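Local coordinates for NADH dehydrogenase (Methanothermobacter marburgensis, PDB 4R81), which binds flavin mononucleotide on a flavodoxin-like fold and probably uses it to oxidise NADH or NADPH with a quinone as electron acceptor, at residues A[77-82]-A[105-110]; A[159-162]-A[168-171]. One frame throughout, in Å; residues are numbered along the deposited sequence.

Contact 1. Residues A[77-82]-A[105-110]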
loop_
_atom_site.group_PDB
_atom_site.type_symbol
_atom_site.label_atom_id
_atom_site.label_comp_id
_atom_site.label_asym_id
_atom_site.label_seq_id
_atom_site.Cartn_x
_atom_site.Cartn_y
_atom_site.Cartn_z
ATOM N N GLU A 77 -13.094 3.399 18.660
ATOM C CA GLU A 77 -13.388 2.899 20.003
ATOM C C GLU A 77 -12.421 1.793 20.416
ATOM O O GLU A 77 -11.928 1.777 21.547
ATOM C CB GLU A 77 -14.825 2.388 20.090
ATOM C CG GLU A 77 -15.882 3.462 19.973
ATOM C CD GLU A 77 -17.251 2.959 20.390
ATOM O OE1 GLU A 77 -17.316 2.132 21.327
ATOM O OE2 GLU A 77 -18.256 3.387 19.781
ATOM N N ARG A 78 -12.160 0.867 19.499
ATOM C CA ARG A 78 -11.218 -0.222 19.756
ATOM C C ARG A 78 -9.815 0.300 20.063
ATOM O O ARG A 78 -9.163 -0.163 21.003
ATOM C CB ARG A 78 -11.188 -1.188 18.568
ATOM C CG ARG A 78 -12.497 -1.946 18.386
ATOM C CD ARG A 78 -12.524 -2.745 17.093
ATOM N NE ARG A 78 -13.789 -3.454 16.918
ATOM C CZ ARG A 78 -13.987 -4.419 16.028
ATOM N NH1 ARG A 78 -12.995 -4.807 15.238
ATOM N NH2 ARG A 78 -15.170 -5.009 15.938
ATOM N N ILE A 79 -9.359 1.264 19.269
ATOM C CA ILE A 79 -8.071 1.912 19.513
ATOM C C ILE A 79 -8.086 2.650 20.857
ATOM O O ILE A 79 -7.097 2.631 21.608
ATOM C CB ILE A 79 -7.718 2.877 18.360
ATOM C CG1 ILE A 79 -7.619 2.096 17.046
ATOM C CG2 ILE A 79 -6.426 3.631 18.652
ATOM C CD1 ILE A 79 -7.535 2.968 15.798
ATOM N N GLY A 80 -9.213 3.284 21.167
ATOM C CA GLY A 80 -9.344 4.026 22.408
ATOM C C GLY A 80 -9.165 3.182 23.656
ATOM O O GLY A 80 -8.695 3.680 24.680
ATOM N N ARG A 81 -9.541 1.906 23.573
ATOM C CA ARG A 81 -9.426 0.995 24.713
ATOM C C ARG A 81 -7.993 0.501 24.888
ATOM O O ARG A 81 -7.649 -0.074 25.919
ATOM C CB ARG A 81 -10.368 -0.207 24.557
ATOM C CG ARG A 81 -11.848 0.166 24.525
ATOM C CD ARG A 81 -12.754 -1.039 24.770
ATOM N NE ARG A 81 -12.799 -1.969 23.643
ATOM C CZ ARG A 81 -13.689 -1.906 22.656
ATOM N NH1 ARG A 81 -14.602 -0.946 22.641
ATOM N NH2 ARG A 81 -13.664 -2.802 21.677
ATOM N N ALA A 82 -7.159 0.752 23.884
ATOM C CA ALA A 82 -5.824 0.169 23.835
ATOM C C ALA A 82 -4.710 1.093 24.315
ATOM O O ALA A 82 -4.808 2.321 24.227
ATOM C CB ALA A 82 -5.522 -0.330 22.431
ATOM N N ASP A 105 -6.340 4.285 5.082
ATOM C CA ASP A 105 -7.020 5.306 4.273
ATOM C C ASP A 105 -8.307 5.782 4.947
ATOM O O ASP A 105 -8.613 6.976 4.961
ATOM C CB ASP A 105 -7.391 4.778 2.877
ATOM C CG ASP A 105 -6.185 4.407 2.025
ATOM O OD1 ASP A 105 -5.050 4.818 2.346
ATOM O OD2 ASP A 105 -6.393 3.696 1.011
ATOM N N ARG A 106 -9.051 4.828 5.508
ATOM C CA ARG A 106 -10.381 5.094 6.050
ATOM C C ARG A 106 -10.417 5.423 7.541
ATOM O O ARG A 106 -11.318 6.131 8.005
ATOM C CB ARG A 106 -11.306 3.902 5.765
ATOM C CG ARG A 106 -11.506 3.602 4.279
ATOM C CD ARG A 106 -12.645 2.613 4.064
ATOM N NE ARG A 106 -13.889 3.143 4.614
ATOM C CZ ARG A 106 -14.644 2.537 5.528
ATOM N NH1 ARG A 106 -14.317 1.338 5.984
ATOM N NH2 ARG A 106 -15.744 3.135 5.972
ATOM N N VAL A 107 -9.451 4.908 8.293
ATOM C CA VAL A 107 -9.503 5.017 9.746
ATOM C C VAL A 107 -8.655 6.177 10.253
ATOM O O VAL A 107 -8.988 6.797 11.255
ATOM C CB VAL A 107 -9.154 3.664 10.430
ATOM C CG1 VAL A 107 -9.169 3.784 11.966
ATOM C CG2 VAL A 107 -10.133 2.578 9.966
ATOM N N TRP A 108 -7.585 6.505 9.536
ATOM C CA TRP A 108 -6.749 7.633 9.934
ATOM C C TRP A 108 -7.376 8.939 9.430
ATOM O O TRP A 108 -6.901 9.543 8.463
ATOM C CB TRP A 108 -5.333 7.480 9.372
ATOM C CG TRP A 108 -4.297 6.674 10.181
ATOM C CD1 TRP A 108 -2.979 6.552 9.864
ATOM C CD2 TRP A 108 -4.480 5.915 11.406
ATOM N NE1 TRP A 108 -2.329 5.773 10.790
ATOM C CE2 TRP A 108 -3.221 5.371 11.746
ATOM C CE3 TRP A 108 -5.574 5.640 12.239
ATOM C CZ2 TRP A 108 -3.022 4.578 12.883
ATOM C CZ3 TRP A 108 -5.374 4.847 13.369
ATOM C CH2 TRP A 108 -4.108 4.326 13.678
ATOM N N THR A 109 -8.439 9.380 10.094
ATOM C CA THR A 109 -9.269 10.480 9.594
ATOM C C THR A 109 -8.840 11.851 10.084
ATOM O O THR A 109 -8.200 11.981 11.128
ATOM C CB THR A 109 -10.754 10.258 9.958
ATOM O OG1 THR A 109 -10.873 10.034 11.368
ATOM C CG2 THR A 109 -11.281 9.051 9.236
ATOM N N TYR A 110 -9.192 12.881 9.317
ATOM C CA TYR A 110 -8.890 14.243 9.716
ATOM C C TYR A 110 -9.629 14.556 11.013
ATOM O O TYR A 110 -10.824 14.261 11.149
ATOM C CB TYR A 110 -9.272 15.249 8.629
ATOM C CG TYR A 110 -8.850 16.648 8.998
ATOM C CD1 TYR A 110 -9.678 17.465 9.752
ATOM C CD2 TYR A 110 -7.601 17.136 8.633
ATOM C CE1 TYR A 110 -9.288 18.727 10.122
ATOM C CE2 TYR A 110 -7.203 18.400 8.993
ATOM C CZ TYR A 110 -8.053 19.193 9.736
ATOM O OH TYR A 110 -7.666 20.456 10.105
#

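Contact 2. Residues A[159-162]-A[168-171]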
loop_
_atom_site.group_PDB
_atom_site.type_symbol
_atom_site.label_atom_id
_atom_site.label_comp_id
_atom_site.label_asym_id
_atom_site.label_seq_id
_atom_site.Cartn_x
_atom_site.Cartn_y
_atom_site.Cartn_z
ATOM N N ASP A 159 5.531 7.471 8.620
ATOM C CA ASP A 159 4.333 8.228 8.276
ATOM C C ASP A 159 3.078 7.697 8.964
ATOM O O ASP A 159 2.310 8.457 9.554
ATOM C CB ASP A 159 4.131 8.233 6.763
ATOM C CG ASP A 159 2.990 9.132 6.324
ATOM O OD1 ASP A 159 2.887 10.265 6.848
ATOM O OD2 ASP A 159 2.198 8.715 5.448
ATOM N N ARG A 160 2.864 6.391 8.885
ATOM C CA ARG A 160 1.588 5.829 9.320
ATOM C C ARG A 160 1.458 5.637 10.825
ATOM O O ARG A 160 0.348 5.503 11.334
ATOM C CB ARG A 160 1.309 4.508 8.597
ATOM C CG ARG A 160 1.003 4.669 7.128
ATOM C CD ARG A 160 0.865 3.324 6.449
ATOM N NE ARG A 160 0.955 3.449 4.995
ATOM C CZ ARG A 160 1.135 2.433 4.155
ATOM N NH1 ARG A 160 1.232 1.192 4.611
ATOM N NH2 ARG A 160 1.226 2.662 2.857
ATOM N N LEU A 161 2.572 5.632 11.548
ATOM C CA LEU A 161 2.502 5.371 12.987
ATOM C C LEU A 161 3.067 6.522 13.814
ATOM O O LEU A 161 2.314 7.231 14.487
ATOM C CB LEU A 161 3.148 4.022 13.327
ATOM C CG LEU A 161 2.348 2.845 12.748
ATOM C CD1 LEU A 161 3.110 1.532 12.864
ATOM C CD2 LEU A 161 0.966 2.725 13.417
ATOM N N LEU A 162 4.379 6.733 13.756
ATOM C CA LEU A 162 4.954 7.892 14.433
ATOM C C LEU A 162 4.299 9.182 13.930
ATOM O O LEU A 162 4.094 10.120 14.699
ATOM C CB LEU A 162 6.478 7.951 14.249
ATOM C CG LEU A 162 7.322 6.862 14.929
ATOM C CD1 LEU A 162 8.764 6.865 14.420
ATOM C CD2 LEU A 162 7.288 7.002 16.448
ATOM N N ASN A 168 6.006 5.193 20.351
ATOM C CA ASN A 168 7.127 4.274 20.180
ATOM C C ASN A 168 6.724 3.202 19.182
ATOM O O ASN A 168 5.597 2.708 19.234
ATOM C CB ASN A 168 7.481 3.598 21.511
ATOM C CG ASN A 168 7.948 4.579 22.566
ATOM O OD1 ASN A 168 9.111 4.983 22.579
ATOM N ND2 ASN A 168 7.046 4.958 23.470
ATOM N N VAL A 169 7.632 2.848 18.276
ATOM C CA VAL A 169 7.341 1.842 17.255
ATOM C C VAL A 169 8.469 0.823 17.071
ATOM O O VAL A 169 9.657 1.151 17.201
ATOM C CB VAL A 169 7.023 2.479 15.874
ATOM C CG1 VAL A 169 5.796 3.376 15.953
ATOM C CG2 VAL A 169 8.224 3.250 15.349
ATOM N N THR A 170 8.077 -0.408 16.751
ATOM C CA THR A 170 8.999 -1.497 16.456
ATOM C C THR A 170 8.486 -2.253 15.235
ATOM O O THR A 170 7.287 -2.473 15.109
ATOM C CB THR A 170 9.074 -2.509 17.619
ATOM O OG1 THR A 170 9.466 -1.842 18.827
ATOM C CG2 THR A 170 10.078 -3.605 17.308
ATOM N N MET A 171 9.382 -2.646 14.336
ATOM C CA MET A 171 8.997 -3.512 13.222
ATOM C C MET A 171 9.892 -4.746 13.183
ATOM O O MET A 171 11.113 -4.644 13.312
ATOM C CB MET A 171 9.048 -2.768 11.880
ATOM C CG MET A 171 8.528 -3.580 10.682
ATOM S SD MET A 171 8.493 -2.648 9.127
ATOM C CE MET A 171 7.616 -3.768 8.037
#

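Contact 1. Residues A[77-82]-A[105-110]
I79 sets its outermost methyl, CD1, against the rim of the W108 indole; CD1 lies in the ring plane, not over a face, 3.8 Å from W108 CZ3. The same methyl also touches the V107 side chain, where CG1 of V107 is 4.2 Å from I79 CD1. On the isoleucine side, CD1 alone makes the two contacts. The I79 side chain is extended, with CG1 anti to the carbonyl carbon (chi1 -61°) and CD1 continuing outward (chi2 169°), which carries CD1 across much of the 10.3 Å between the CA atoms of I79 and V107, the V107 side chain supplying the rest. In the flavodoxin-like fold, helices pack against a parallel sheet, and here the C-terminal part of helix 70-80 meets the end of helix 98-107. I79 also packs on Y7 of strand 5-10, so the helix is in touch with the sheet as well. W108 is the first residue beyond helical geometry and the centre of an inverse gamma turn, marked by a weak bond from T109 N to V107 O. Its six-membered ring points CZ3 at the isoleucine, while NE1, on the five-membered ring, donates a hydrogen bond to R160 O. The indole also meets W93 of the second subunit edge-to-face. D105, in the last turn of helix 98-107, touches a bound FMN.

Contact 2. Residues A[159-162]-A[168-171]
V169, in strand 169-174, projects toward the end of helix 148-162, and its CB divides into two methyls that both meet leucine. CG1, anti to the carbonyl carbon (chi1 -61°), comes within 3.8 Å of L161 CB and also borders the neighbouring leucine, with V169 CG1 3.9 Å from L162 CG. CG2, held between the backbone N and the carbonyl carbon, makes the closest approach of the contact, 3.7 Å to L162 CG, and lies 3.8 Å from L162 CD1. The second leucine methyl, CD2, rests at 4.0 Å from CG1 and equally from CG2 of V169, so the two branched ends cross at a slant, L162 CD1 on CG2 alone and CD2 on both valine methyls. L161 adds the root of its side chain, CB, and its side chain also packs on F87 and V132 of the sheet. The helix here includes a wider pi-type turn, and the chain passes through a short connection from L162 into the strand, which is the outermost of the parallel sheet on this side within the chain. This is the helix-to-strand step of a beta-alpha-beta crossover from strand 129-135. N168 turns its CB away from the helix, and its ND2 donates to E128 O. Replacing V169 with an alanine would probably strip L162 of both methyls it packs on and open a gap beside L161 CB. Backbone bonds from N168 and T170 tie the chain to A130 and V132 of strand 129-135, but no hydrogen bond crosses between the two segments; their grip is purely hydrophobic and depends on shape and exclusion of water rather than on directional bonds.

Contact 1 is buried throughout, whereas contact 2 is only partly so, with L162 exposed at its edge. They share no helix or strand. The first joins helix 70-80 to the end of helix 98-107 and the turn after it, through one methyl against an aromatic rim and a valine, and buries 80 Å²; the second fastens a helix to an edge strand through crossed aliphatic branches and buries 152 Å². Neither has a hydrogen bond across its segments. The two are nevertheless joined by the W108-R160 bond, from the turn after helix 98-107 to helix 148-162. Both include an aspartate that touches flavin mononucleotide, D105 and D159, and both have residues facing the second subunit.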